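PDB 3TO3: citryl-spermidine/3,4-dihydroxybenzoyl-citryl-spermidine:spermidine ligase from Bacillus anthracis, which catalyses the ATP-dependent condensation of spermidine with citryl-spermidine intermediates, forming amide bonds in the biosynthesis of the siderophore petrobactin. Local coordinates for residues L31-I36 / I81-L86; I36-I41 / A569-K574; E225-R230 / I269-S274; S274-C279 / P293-V298; I538-I543 / R594-N599. One frame throughout, in Å; residues are numbered along the deposited sequence.

Interaction 1. Residues L31-I36 / I81-L86; sequences LVESLI and ISIDSL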
# COMPACT_ATOMS: atom_id res chain seq x y z
N LEU B 31 2.14 22.80 8.06
CA LEU B 31 3.32 22.03 8.50
C LEU B 31 4.27 22.85 9.39
O LEU B 31 4.62 22.44 10.48
CB LEU B 31 4.09 21.43 7.32
CG LEU B 31 5.38 20.63 7.59
CD1 LEU B 31 5.14 19.41 8.48
CD2 LEU B 31 5.98 20.18 6.27
N VAL B 32 4.67 24.03 8.91
CA VAL B 32 5.64 24.79 9.63
C VAL B 32 5.04 25.26 10.96
O VAL B 32 5.67 25.16 12.00
CB VAL B 32 6.22 25.96 8.76
CG1 VAL B 32 7.12 26.87 9.58
CG2 VAL B 32 7.01 25.38 7.55
N GLU B 33 3.79 25.72 10.92
CA GLU B 33 3.07 26.11 12.14
C GLU B 33 3.11 25.04 13.20
O GLU B 33 3.40 25.33 14.36
CB GLU B 33 1.60 26.49 11.84
CG GLU B 33 1.50 27.78 11.06
CD GLU B 33 0.07 28.18 10.66
OE1 GLU B 33 -0.89 27.41 10.94
OE2 GLU B 33 -0.08 29.29 10.06
N SER B 34 2.84 23.81 12.82
CA SER B 34 2.81 22.77 13.85
C SER B 34 4.21 22.30 14.26
O SER B 34 4.40 21.93 15.42
CB SER B 34 1.88 21.59 13.49
OG SER B 34 2.40 20.85 12.42
N LEU B 35 5.19 22.34 13.36
CA LEU B 35 6.56 21.96 13.75
C LEU B 35 7.12 22.97 14.78
O LEU B 35 7.74 22.58 15.75
CB LEU B 35 7.50 21.84 12.55
CG LEU B 35 7.22 20.72 11.53
CD1 LEU B 35 8.12 20.90 10.34
CD2 LEU B 35 7.44 19.37 12.14
N ILE B 36 6.85 24.25 14.58
CA ILE B 36 7.28 25.25 15.53
C ILE B 36 6.42 25.20 16.79
O ILE B 36 6.96 25.16 17.90
CB ILE B 36 7.23 26.65 14.95
CG1 ILE B 36 8.03 26.72 13.66
CG2 ILE B 36 7.76 27.69 15.96
CD1 ILE B 36 7.90 28.09 13.00
N ILE B 81 0.94 29.28 16.59
CA ILE B 81 1.78 29.96 15.65
C ILE B 81 1.00 30.18 14.38
O ILE B 81 0.41 29.24 13.83
CB ILE B 81 3.02 29.10 15.33
CG1 ILE B 81 3.79 28.76 16.60
CG2 ILE B 81 3.95 29.78 14.31
CD1 ILE B 81 4.31 29.96 17.33
N SER B 82 0.98 31.41 13.90
CA SER B 82 0.44 31.68 12.57
C SER B 82 1.59 32.04 11.67
O SER B 82 2.35 32.92 12.03
CB SER B 82 -0.51 32.88 12.61
OG SER B 82 -1.59 32.64 13.48
N ILE B 83 1.73 31.39 10.52
CA ILE B 83 2.77 31.79 9.57
C ILE B 83 2.14 32.64 8.46
O ILE B 83 1.30 32.16 7.72
CB ILE B 83 3.50 30.58 8.93
CG1 ILE B 83 4.29 29.74 9.97
CG2 ILE B 83 4.42 31.05 7.83
CD1 ILE B 83 5.39 30.52 10.69
N ASP B 84 2.52 33.91 8.37
CA ASP B 84 1.85 34.87 7.48
C ASP B 84 2.50 35.05 6.10
O ASP B 84 1.95 35.77 5.26
CB ASP B 84 1.73 36.23 8.17
CG ASP B 84 1.05 36.13 9.55
OD1 ASP B 84 0.00 35.44 9.64
OD2 ASP B 84 1.55 36.72 10.54
N SER B 85 3.65 34.44 5.85
CA SER B 85 4.38 34.74 4.62
C SER B 85 4.83 33.44 4.02
O SER B 85 4.93 32.45 4.72
CB SER B 85 5.61 35.62 4.91
OG SER B 85 6.73 34.83 5.32
N LEU B 86 5.15 33.45 2.73
CA LEU B 86 5.65 32.26 2.06
C LEU B 86 6.92 31.74 2.75
O LEU B 86 7.67 32.48 3.37
CB LEU B 86 5.99 32.60 0.61
CG LEU B 86 4.83 32.95 -0.34
CD1 LEU B 86 5.40 33.23 -1.75
CD2 LEU B 86 3.81 31.84 -0.38
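Glu-33 reaches from helix 18-37 to the backbone of strand 81-83, so this is a buried helix-on-sheet contact with one polar bond set among aliphatic side chains. The strand belongs to the antiparallel sheet near the N-terminus, where Ser-82 exchanges backbone hydrogen bonds with Arg-73 of strand 65-74. The axes of segments 31-36 and 81-83 come within 7.7 Å, with their N-to-C directions 149° apart, and the backbones are nearest at Glu-33 and Ile-81.

The chain of Glu-33 runs extended beyond CG, which carries the carboxylate past the Ile-81 carbonyl to the amide of Ile-83. Glu-33 CG lies 3.3 Å from Ile-81 O, while the aliphatic stem of Glu-33 runs antiparallel to the side chain of Ile-83. Arg-29, one turn earlier, makes a long, weak ion pair with the same carboxylate.

Ile-81 and Ile-83 direct their CB atoms at the helix; Val-32 crosses Ile-83, and Ile-36 crosses both, at roughly right angles. Val-32 CG1 sits 4.0 Å from Ile-83 CG1. Ile-36 CD1 is 4.2 Å from Ile-83 CD1. Phe-54 of strand 52-59 packs against both Ile-36 and Ile-83, extending this apolar layer across the sheet. The polar bond is nearly straight: Ile-83 N donates to Glu-33 OE2 at 2.8 Å and 174°, arriving on the anti side of the carboxylate and 25° out of its plane.

Interaction 2. Residues I36-I41 / A569-K574; sequences IYEGII and AEQLTK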
# COMPACT_ATOMS: atom_id res chain seq x y z
N ILE B 36 6.85 24.25 14.58
CA ILE B 36 7.28 25.25 15.53
C ILE B 36 6.42 25.20 16.79
O ILE B 36 6.96 25.16 17.90
CB ILE B 36 7.23 26.65 14.95
CG1 ILE B 36 8.03 26.72 13.66
CG2 ILE B 36 7.76 27.69 15.96
CD1 ILE B 36 7.90 28.09 13.00
N TYR B 37 5.10 25.17 16.63
CA TYR B 37 4.21 25.16 17.79
C TYR B 37 4.57 24.03 18.78
O TYR B 37 4.61 24.25 19.96
CB TYR B 37 2.74 25.01 17.37
CG TYR B 37 1.72 25.14 18.51
CD1 TYR B 37 1.78 26.21 19.43
CD2 TYR B 37 0.70 24.22 18.66
CE1 TYR B 37 0.87 26.32 20.45
CE2 TYR B 37 -0.24 24.33 19.67
CZ TYR B 37 -0.15 25.38 20.56
OH TYR B 37 -1.07 25.50 21.56
N GLU B 38 4.79 22.83 18.28
CA GLU B 38 4.98 21.68 19.18
C GLU B 38 6.44 21.59 19.62
O GLU B 38 6.81 20.68 20.34
CB GLU B 38 4.56 20.38 18.49
CG GLU B 38 3.11 20.34 18.11
CD GLU B 38 2.66 19.03 17.45
OE1 GLU B 38 3.37 17.99 17.53
OE2 GLU B 38 1.55 19.05 16.85
N GLY B 39 7.28 22.49 19.13
CA GLY B 39 8.69 22.51 19.48
C GLY B 39 9.49 21.40 18.82
O GLY B 39 10.55 21.06 19.30
N ILE B 40 8.98 20.80 17.75
CA ILE B 40 9.75 19.77 17.06
C ILE B 40 11.02 20.40 16.47
O ILE B 40 12.06 19.76 16.41
CB ILE B 40 8.91 19.09 15.96
CG1 ILE B 40 7.76 18.32 16.61
CG2 ILE B 40 9.76 18.14 15.11
CD1 ILE B 40 6.64 18.00 15.68
N ILE B 41 10.91 21.65 16.02
CA ILE B 41 12.06 22.45 15.62
C ILE B 41 12.05 23.75 16.45
O ILE B 41 11.00 24.23 16.90
CB ILE B 41 12.02 22.81 14.12
CG1 ILE B 41 10.72 23.56 13.83
CG2 ILE B 41 12.08 21.57 13.26
CD1 ILE B 41 10.62 24.09 12.42
N ALA B 569 -1.11 20.27 26.22
CA ALA B 569 -1.79 19.90 24.98
C ALA B 569 -1.05 18.78 24.20
O ALA B 569 0.17 18.72 24.17
CB ALA B 569 -1.89 21.11 24.12
N GLU B 570 -1.82 17.91 23.57
CA GLU B 570 -1.31 16.85 22.72
C GLU B 570 -0.39 17.40 21.66
O GLU B 570 -0.73 18.38 21.04
CB GLU B 570 -2.47 16.17 22.01
CG GLU B 570 -3.32 15.27 22.88
CD GLU B 570 -2.55 14.09 23.44
OE1 GLU B 570 -1.76 13.48 22.69
OE2 GLU B 570 -2.73 13.78 24.65
N GLN B 571 0.71 16.72 21.39
CA GLN B 571 1.49 17.08 20.23
C GLN B 571 1.15 16.06 19.14
O GLN B 571 1.72 14.98 19.09
CB GLN B 571 2.97 16.87 20.57
CG GLN B 571 3.49 17.69 21.72
CD GLN B 571 4.93 17.35 22.05
OE1 GLN B 571 5.23 16.25 22.54
NE2 GLN B 571 5.84 18.28 21.77
N LEU B 572 0.34 16.48 18.19
CA LEU B 572 -0.20 15.57 17.18
C LEU B 572 0.78 15.27 16.05
O LEU B 572 0.89 14.14 15.60
CB LEU B 572 -1.49 16.14 16.61
CG LEU B 572 -2.59 16.43 17.65
CD1 LEU B 572 -3.62 17.37 17.07
CD2 LEU B 572 -3.25 15.15 18.14
N THR B 573 1.47 16.29 15.60
CA THR B 573 2.48 16.12 14.58
C THR B 573 3.66 15.33 15.12
O THR B 573 4.16 14.44 14.45
CB THR B 573 2.90 17.50 14.03
OG1 THR B 573 1.74 18.14 13.45
CG2 THR B 573 3.97 17.36 12.99
N LYS B 574 4.12 15.62 16.34
CA LYS B 574 5.28 14.91 16.86
C LYS B 574 5.08 13.40 16.78
O LYS B 574 6.02 12.63 16.51
CB LYS B 574 5.59 15.32 18.31
CG LYS B 574 6.88 14.73 18.84
CD LYS B 574 7.17 15.33 20.21
CE LYS B 574 8.51 14.85 20.82
NZ LYS B 574 9.66 15.68 20.34
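The carboxylate of Glu-38 faces the backbone of residues 572-574 with both oxygens forward, just after helix 18-37 has ended in a Schellman motif. Gly-39 closes that motif with positive phi (74°), and its N bonds back to Ile-36 O.

Glu-38 places CG anti to its carbonyl carbon (chi1 -62°) and then runs straight out, so that the two oxygens address successive amides. Glu-38 OE2 accepts from Thr-573 N at 3.0 Å through its syn lone pair. Glu-38 OE1 accepts from Lys-574 N at 2.8 Å, also on the syn side but 16° out of the carboxylate plane. Residues 572-574 take helix-like backbone angles but lack the helical hydrogen bonds, and this brings the two N-H groups to the same acid. The buried charge has a further partner in Tyr-163, whose OH bonds to OE2; these donors would be expected to favour the ionised form.

Gln-571 runs antiparallel to Glu-38, its CB at the carboxylate (3.3 Å from Glu-38 OE1) and its amide near the Glu-38 backbone. Its extended chain carries the amide along, and Gln-571 NE2 gives a weak bond to Glu-38 O at 3.0 Å. Thr-573 OG1 is hydrogen-bonded to Ser-34 OG, one turn back on the helix. The junction thus ties the end of helix 18-37 to the chain leaving strand 566-570, with the side chain of Leu-572 about 9 Å from the bound ATP. Beside the polar pair, Ile-40 presents its tip to the backbone: Ile-40 CD1 lies 3.5 Å from Lys-574 N and 3.8 Å from Thr-573 CG2.

Interaction 3. Residues E225-R230 / I269-S274; sequences EAYKER and IYLGES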
# COMPACT_ATOMS: atom_id res chain seq x y z
N GLU B 225 -36.09 -11.65 2.59
CA GLU B 225 -36.67 -12.97 2.39
C GLU B 225 -35.92 -13.59 1.23
O GLU B 225 -35.60 -14.77 1.24
CB GLU B 225 -38.17 -12.87 2.08
CG GLU B 225 -38.91 -14.20 2.08
CD GLU B 225 -40.43 -14.03 2.17
OE1 GLU B 225 -41.16 -15.04 2.04
OE2 GLU B 225 -40.90 -12.88 2.39
N ALA B 226 -35.61 -12.77 0.25
CA ALA B 226 -34.95 -13.24 -0.95
C ALA B 226 -33.48 -13.49 -0.67
O ALA B 226 -32.85 -14.35 -1.29
CB ALA B 226 -35.11 -12.21 -2.06
N TYR B 227 -32.93 -12.72 0.27
CA TYR B 227 -31.57 -12.95 0.72
C TYR B 227 -31.49 -14.31 1.41
O TYR B 227 -30.57 -15.10 1.16
CB TYR B 227 -31.10 -11.83 1.66
CG TYR B 227 -30.62 -10.57 0.95
CD1 TYR B 227 -30.47 -10.55 -0.43
CD2 TYR B 227 -30.31 -9.40 1.67
CE1 TYR B 227 -30.02 -9.41 -1.09
CE2 TYR B 227 -29.86 -8.25 1.01
CZ TYR B 227 -29.71 -8.26 -0.36
OH TYR B 227 -29.27 -7.13 -1.04
N LYS B 228 -32.46 -14.60 2.27
CA LYS B 228 -32.47 -15.89 2.96
C LYS B 228 -32.64 -17.05 2.00
O LYS B 228 -32.11 -18.13 2.25
CB LYS B 228 -33.50 -15.91 4.09
CG LYS B 228 -33.06 -15.00 5.24
CD LYS B 228 -34.10 -14.82 6.35
CE LYS B 228 -33.56 -13.82 7.40
NZ LYS B 228 -34.61 -13.43 8.38
N GLU B 229 -33.34 -16.85 0.89
CA GLU B 229 -33.59 -17.95 -0.03
C GLU B 229 -32.35 -18.23 -0.84
O GLU B 229 -32.14 -19.35 -1.30
CB GLU B 229 -34.78 -17.66 -0.95
CG GLU B 229 -35.95 -18.63 -0.78
CD GLU B 229 -35.63 -20.06 -1.24
OE1 GLU B 229 -34.58 -20.27 -1.91
OE2 GLU B 229 -36.42 -20.98 -0.94
N ARG B 230 -31.53 -17.20 -1.03
CA ARG B 230 -30.28 -17.38 -1.77
C ARG B 230 -29.27 -18.21 -0.95
O ARG B 230 -28.71 -19.17 -1.45
CB ARG B 230 -29.70 -16.03 -2.20
CG ARG B 230 -28.30 -16.12 -2.74
CD ARG B 230 -27.91 -14.90 -3.55
NE ARG B 230 -26.48 -14.59 -3.45
CZ ARG B 230 -25.51 -15.39 -3.88
NH1 ARG B 230 -25.81 -16.56 -4.45
NH2 ARG B 230 -24.23 -15.03 -3.74
N ILE B 269 -20.95 -14.33 2.65
CA ILE B 269 -21.66 -14.59 1.40
C ILE B 269 -22.16 -13.27 0.85
O ILE B 269 -22.80 -12.49 1.55
CB ILE B 269 -22.88 -15.52 1.60
CG1 ILE B 269 -22.47 -16.84 2.25
CG2 ILE B 269 -23.58 -15.76 0.28
CD1 ILE B 269 -23.66 -17.72 2.69
N TYR B 270 -21.86 -13.04 -0.43
CA TYR B 270 -22.27 -11.83 -1.10
C TYR B 270 -23.76 -11.92 -1.44
O TYR B 270 -24.20 -12.88 -2.05
CB TYR B 270 -21.43 -11.63 -2.36
CG TYR B 270 -22.01 -10.59 -3.30
CD1 TYR B 270 -21.79 -9.24 -3.10
CD2 TYR B 270 -22.78 -10.97 -4.39
CE1 TYR B 270 -22.36 -8.27 -3.96
CE2 TYR B 270 -23.35 -10.02 -5.24
CZ TYR B 270 -23.13 -8.68 -5.03
OH TYR B 270 -23.71 -7.76 -5.88
N LEU B 271 -24.53 -10.91 -1.05
CA LEU B 271 -25.95 -10.86 -1.36
C LEU B 271 -26.25 -9.90 -2.54
O LEU B 271 -26.81 -10.31 -3.55
CB LEU B 271 -26.78 -10.54 -0.12
CG LEU B 271 -26.45 -11.54 0.97
CD1 LEU B 271 -26.98 -11.10 2.37
CD2 LEU B 271 -26.98 -12.91 0.57
N GLY B 272 -25.92 -8.62 -2.39
CA GLY B 272 -26.14 -7.65 -3.46
C GLY B 272 -26.05 -6.21 -3.00
O GLY B 272 -25.42 -5.91 -1.99
N GLU B 273 -26.71 -5.31 -3.72
CA GLU B 273 -26.57 -3.87 -3.48
C GLU B 273 -27.77 -3.31 -2.76
O GLU B 273 -28.86 -3.85 -2.89
CB GLU B 273 -26.35 -3.15 -4.81
CG GLU B 273 -25.28 -3.83 -5.65
CD GLU B 273 -24.92 -3.09 -6.91
OE1 GLU B 273 -25.51 -3.40 -7.97
OE2 GLU B 273 -24.02 -2.23 -6.85
N SER B 274 -27.58 -2.27 -1.96
CA SER B 274 -28.73 -1.66 -1.30
C SER B 274 -29.70 -1.07 -2.32
O SER B 274 -29.29 -0.73 -3.43
CB SER B 274 -28.29 -0.59 -0.30
OG SER B 274 -27.39 0.31 -0.89
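Tyr-227 lays one ring face over Leu-271 at a place where the strand backbone is distorted: Leu-271 and Gly-272 both face Trp-193 of strand 192-197 in a classic beta bulge. The evidence for a CH-pi contact is direct. Leu-271 CB stands 3.6 Å from the centroid of the Tyr-227 ring and only 13° off the ring normal, and Leu-271 CD1 adds a second touch 3.8 Å from Tyr-227 CD2. Gly-272 adopts backbone angles at which a CB would press on the preceding carbonyl oxygen.

Helix 221-232 here lies against strand 268-273, an outer strand of a three-stranded antiparallel sheet in the IucA/IucC region. The axes of segments 225-230 and 269-273 approach to 9.5 Å at 149°. Phe-243 of strand 241-246, the other outer strand, touches both Tyr-227 and Leu-271 and extends the apolar cluster.

One turn along the helix, Arg-230 sends CG anti to its own N, and the long chain bends at chi3 to present the guanidinium edge to a strand carbonyl. Arg-230 NH2 donates to Tyr-270 O at 2.7 Å, in the carbonyl plane and 12° out of the guanidinium plane; Arg-230 NE adds a weak bond to the same oxygen at 3.2 Å. The ring of Tyr-270 itself meets His-8 of the second subunit edge-to-face, which places the outer strand at the dimer contact.

Interaction 4. Residues S274-C279 / P293-V298; sequences SADDYC and PKRPYV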
# COMPACT_ATOMS: atom_id res chain seq x y z
N SER B 274 -27.58 -2.27 -1.96
CA SER B 274 -28.73 -1.66 -1.30
C SER B 274 -29.70 -1.07 -2.32
O SER B 274 -29.29 -0.73 -3.43
CB SER B 274 -28.29 -0.59 -0.30
OG SER B 274 -27.39 0.31 -0.89
N ALA B 275 -30.98 -0.99 -1.97
CA ALA B 275 -31.96 -0.34 -2.84
C ALA B 275 -31.67 1.15 -2.89
O ALA B 275 -31.73 1.78 -3.94
CB ALA B 275 -33.44 -0.59 -2.33
N ASP B 276 -31.40 1.73 -1.73
CA ASP B 276 -31.15 3.17 -1.62
C ASP B 276 -29.73 3.57 -2.04
O ASP B 276 -28.78 2.78 -1.97
CB ASP B 276 -31.47 3.67 -0.19
CG ASP B 276 -32.96 3.49 0.18
OD1 ASP B 276 -33.79 3.19 -0.71
OD2 ASP B 276 -33.31 3.68 1.37
N ASP B 277 -29.61 4.82 -2.47
CA ASP B 277 -28.33 5.44 -2.76
C ASP B 277 -27.80 6.16 -1.52
O ASP B 277 -28.56 6.71 -0.72
CB ASP B 277 -28.49 6.45 -3.89
CG ASP B 277 -28.71 5.79 -5.23
OD1 ASP B 277 -28.13 4.72 -5.47
OD2 ASP B 277 -29.48 6.33 -6.05
N TYR B 278 -26.49 6.13 -1.35
CA TYR B 278 -25.87 6.80 -0.23
C TYR B 278 -24.85 7.77 -0.75
O TYR B 278 -24.41 7.73 -1.91
CB TYR B 278 -25.24 5.80 0.74
CG TYR B 278 -26.25 5.02 1.56
CD1 TYR B 278 -26.48 5.34 2.88
CD2 TYR B 278 -26.98 3.97 1.00
CE1 TYR B 278 -27.41 4.65 3.64
CE2 TYR B 278 -27.90 3.26 1.74
CZ TYR B 278 -28.12 3.61 3.06
OH TYR B 278 -29.04 2.92 3.81
N CYS B 279 -24.46 8.68 0.13
CA CYS B 279 -23.50 9.68 -0.24
C CYS B 279 -22.60 9.94 0.97
O CYS B 279 -23.10 10.02 2.09
CB CYS B 279 -24.28 10.92 -0.62
SG CYS B 279 -23.28 12.24 -1.15
N PRO B 293 -33.80 10.67 3.37
CA PRO B 293 -32.99 11.45 4.32
C PRO B 293 -33.31 11.20 5.80
O PRO B 293 -32.45 11.44 6.64
CB PRO B 293 -33.29 12.89 3.94
CG PRO B 293 -33.70 12.81 2.47
CD PRO B 293 -34.45 11.52 2.35
N LYS B 294 -34.50 10.70 6.12
CA LYS B 294 -34.80 10.42 7.53
C LYS B 294 -34.17 9.10 8.00
O LYS B 294 -34.01 8.87 9.20
CB LYS B 294 -36.31 10.40 7.79
CG LYS B 294 -37.06 11.64 7.32
CD LYS B 294 -36.75 12.85 8.17
CE LYS B 294 -37.91 13.87 8.14
NZ LYS B 294 -39.08 13.49 8.99
N ARG B 295 -33.84 8.24 7.06
CA ARG B 295 -33.20 6.99 7.41
C ARG B 295 -31.83 7.24 8.03
O ARG B 295 -31.21 8.28 7.82
CB ARG B 295 -33.11 6.13 6.16
CG ARG B 295 -34.51 5.74 5.66
CD ARG B 295 -34.93 4.42 6.28
NE ARG B 295 -33.99 3.40 5.86
CZ ARG B 295 -33.92 2.94 4.62
NH1 ARG B 295 -34.78 3.40 3.72
NH2 ARG B 295 -33.00 2.02 4.27
N PRO B 296 -31.37 6.30 8.85
CA PRO B 296 -30.10 6.45 9.57
C PRO B 296 -28.87 6.45 8.65
O PRO B 296 -28.91 5.90 7.55
CB PRO B 296 -30.06 5.19 10.47
CG PRO B 296 -30.91 4.16 9.71
CD PRO B 296 -32.02 5.00 9.10
N TYR B 297 -27.80 7.08 9.12
CA TYR B 297 -26.50 7.00 8.50
C TYR B 297 -25.89 5.64 8.79
O TYR B 297 -26.26 4.95 9.75
CB TYR B 297 -25.54 8.05 9.08
CG TYR B 297 -26.05 9.47 9.16
CD1 TYR B 297 -26.10 10.29 8.04
CD2 TYR B 297 -26.47 10.00 10.39
CE1 TYR B 297 -26.57 11.63 8.13
CE2 TYR B 297 -26.93 11.30 10.50
CZ TYR B 297 -26.99 12.11 9.37
OH TYR B 297 -27.46 13.41 9.53
N VAL B 298 -24.92 5.28 7.96
CA VAL B 298 -24.16 4.07 8.08
C VAL B 298 -22.70 4.47 8.23
O VAL B 298 -22.15 5.23 7.40
CB VAL B 298 -24.38 3.20 6.84
CG1 VAL B 298 -23.97 1.84 7.10
CG2 VAL B 298 -25.84 3.16 6.55
O HOH W 1 -35.65 1.87 0.73
O HOH W 2 -30.07 4.26 5.79
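Asp-276 and Arg-295 both set CG anti to the carbonyl carbon (chi1 -63° and -65°), and the arginine then folds at chi2 and chi3, bringing its guanidinium round to the carboxylate. The resulting salt bridge joins Asp-276 OD2 to Arg-295 NH1 at 2.8 Å, but the planes are 49° apart and the hydrogen bond within it is weak. Water 1 donates to Asp-276 OD1 at 2.7 Å and accepts weakly from Arg-295 NH1. Each charge has another partner: Asn-289 donates to OD2, and Glu-218 forms a salt bridge with Arg-295 NE.

Further along the strands, Tyr-278 crosses Val-298 at about a right angle, with Tyr-278 CE1 3.6 Å from Val-298 CG2. Tyr-278 OH donates to water 2 at 2.6 Å, and that water donates to Pro-296 O at 2.7 Å.

The nearest backbones, at Tyr-278 and Tyr-297, are 8.8 Å apart between CA atoms, consistent with the intervening strand 286-289, which pairs with strands 278-280 and 297-306. The contact therefore spans an antiparallel three-strand meander near the ATP site: Val-298 precedes the nucleotide-binding Lys-299, its side chain about 11 Å from the bound ATP.

Interaction 5. Residues I538-I543 / R594-N599; sequences IVVEEI and RARQLN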
# COMPACT_ATOMS: atom_id res chain seq x y z
N ILE B 538 -15.40 36.89 26.34
CA ILE B 538 -16.81 36.55 26.20
C ILE B 538 -17.04 35.12 26.61
O ILE B 538 -18.05 34.80 27.24
CB ILE B 538 -17.31 36.76 24.77
CG1 ILE B 538 -17.58 38.26 24.55
CG2 ILE B 538 -18.58 35.94 24.55
CD1 ILE B 538 -17.86 38.63 23.13
N VAL B 539 -16.08 34.27 26.26
CA VAL B 539 -16.15 32.87 26.63
C VAL B 539 -16.15 32.73 28.16
O VAL B 539 -17.01 32.05 28.72
CB VAL B 539 -15.04 32.04 25.97
CG1 VAL B 539 -15.05 30.62 26.52
CG2 VAL B 539 -15.25 32.02 24.46
N VAL B 540 -15.22 33.41 28.82
CA VAL B 540 -15.25 33.42 30.28
C VAL B 540 -16.59 33.93 30.88
O VAL B 540 -17.19 33.26 31.72
CB VAL B 540 -14.05 34.18 30.85
CG1 VAL B 540 -14.15 34.30 32.34
CG2 VAL B 540 -12.77 33.46 30.46
N GLU B 541 -17.08 35.08 30.44
CA GLU B 541 -18.33 35.61 30.96
C GLU B 541 -19.46 34.57 30.87
O GLU B 541 -20.22 34.37 31.84
CB GLU B 541 -18.76 36.87 30.22
CG GLU B 541 -17.98 38.12 30.55
CD GLU B 541 -18.27 39.27 29.58
OE1 GLU B 541 -19.41 39.39 29.10
OE2 GLU B 541 -17.36 40.07 29.29
N GLU B 542 -19.58 33.94 29.71
CA GLU B 542 -20.63 32.97 29.49
C GLU B 542 -20.53 31.72 30.37
O GLU B 542 -21.55 31.21 30.85
CB GLU B 542 -20.73 32.59 28.02
CG GLU B 542 -21.09 33.77 27.20
CD GLU B 542 -22.43 34.36 27.60
OE1 GLU B 542 -23.19 33.69 28.34
OE2 GLU B 542 -22.71 35.50 27.16
N ILE B 543 -19.32 31.23 30.57
CA ILE B 543 -19.10 30.10 31.45
C ILE B 543 -19.53 30.55 32.84
O ILE B 543 -20.31 29.88 33.49
CB ILE B 543 -17.61 29.64 31.43
CG1 ILE B 543 -17.27 28.89 30.14
CG2 ILE B 543 -17.29 28.76 32.64
CD1 ILE B 543 -15.69 28.81 29.85
N ARG B 594 -6.06 34.67 31.48
CA ARG B 594 -5.94 36.12 31.53
C ARG B 594 -7.32 36.74 31.39
O ARG B 594 -7.64 37.73 32.05
CB ARG B 594 -5.00 36.65 30.45
CG ARG B 594 -4.68 38.14 30.65
CD ARG B 594 -3.47 38.58 29.83
NE ARG B 594 -3.14 39.99 30.04
CZ ARG B 594 -3.57 40.99 29.26
NH1 ARG B 594 -3.21 42.24 29.53
NH2 ARG B 594 -4.35 40.72 28.22
N ALA B 595 -8.14 36.16 30.54
CA ALA B 595 -9.48 36.66 30.37
C ALA B 595 -10.23 36.69 31.72
O ALA B 595 -10.87 37.68 32.07
CB ALA B 595 -10.21 35.83 29.33
N ARG B 596 -10.13 35.60 32.49
CA ARG B 596 -10.74 35.58 33.82
C ARG B 596 -10.14 36.63 34.77
O ARG B 596 -10.87 37.31 35.47
CB ARG B 596 -10.65 34.19 34.44
CG ARG B 596 -11.06 34.14 35.89
CD ARG B 596 -12.55 34.22 36.08
NE ARG B 596 -12.90 34.03 37.48
CZ ARG B 596 -13.98 34.53 38.07
NH1 ARG B 596 -14.83 35.26 37.37
NH2 ARG B 596 -14.20 34.31 39.35
N GLN B 597 -8.83 36.79 34.76
CA GLN B 597 -8.18 37.86 35.50
C GLN B 597 -8.85 39.19 35.22
O GLN B 597 -9.10 39.98 36.14
CB GLN B 597 -6.72 37.97 35.08
CG GLN B 597 -5.92 36.72 35.33
CD GLN B 597 -5.58 36.57 36.79
OE1 GLN B 597 -6.45 36.31 37.63
NE2 GLN B 597 -4.30 36.75 37.11
N LEU B 598 -9.13 39.45 33.95
CA LEU B 598 -9.72 40.72 33.56
C LEU B 598 -11.22 40.80 33.89
O LEU B 598 -11.68 41.80 34.44
CB LEU B 598 -9.45 41.01 32.09
CG LEU B 598 -7.95 41.15 31.81
CD1 LEU B 598 -7.63 40.90 30.34
CD2 LEU B 598 -7.46 42.52 32.26
N ASN B 599 -11.96 39.74 33.58
CA ASN B 599 -13.37 39.61 33.96
C ASN B 599 -13.52 39.89 35.47
O ASN B 599 -14.51 40.47 35.91
CB ASN B 599 -13.93 38.23 33.52
CG ASN B 599 -15.20 37.78 34.29
OD1 ASN B 599 -15.12 37.01 35.26
ND2 ASN B 599 -16.37 38.22 33.84
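Val-540 overlaps the first turn of the segment 594-599, spreading its two methyls over Ala-595 and Arg-596 where helix 532-547 packs against the C-terminal helix 591-600. The axes of segments 538-543 and 594-599 pass 9.0 Å apart with a crossing angle of -67°, and Val-540 and Arg-596 are the nearest backbones.

With CG1 anti to the backbone N (chi1 175°), the valine splits its contacts. Val-540 CG2 approaches Ala-595 CB at 3.7 Å, whereas Val-540 CG1 rests against the helix backbone, 3.9 Å from Arg-596 CA, and also touches Asn-599. Tyr-563, in the loop before strand 566-570, borders both Val-540 and Arg-596.

At the more open end of the contact, Glu-541 meets Asn-599 through its stem: Glu-541 CG lies 3.7 Å from Asn-599 ND2. The carboxylate itself is engaged elsewhere, OE1 forming a salt bridge with Arg-415 of helix 410-432. No hydrogen bond joins the two segments. The amide of Asn-599 is bonded within its own helix, where Arg-596 NH1 donates to Asn-599 OD1 at 2.8 Å, almost in line with the C=O bond and 17° out of the guanidinium plane.

Interactions 1 and 2 are the buried pair: both use helix 18-37, share Ile-36 and touch through Ser-34 and Thr-573. In each a glutamate accepts backbone N-H groups, once from a strand and twice from an irregular turn. Interactions 3 and 4, partly buried and about 40 to 53 Å between centres from that pair, lie within the IucA/IucC range and follow each other through Ser-274. There arginines supply the polar links, to a carbonyl in one and a carboxylate in the other, and waters enter interaction 4. Interaction 5 is also partly buried, but joins two helices by apolar contacts without any hydrogen bond between its segments.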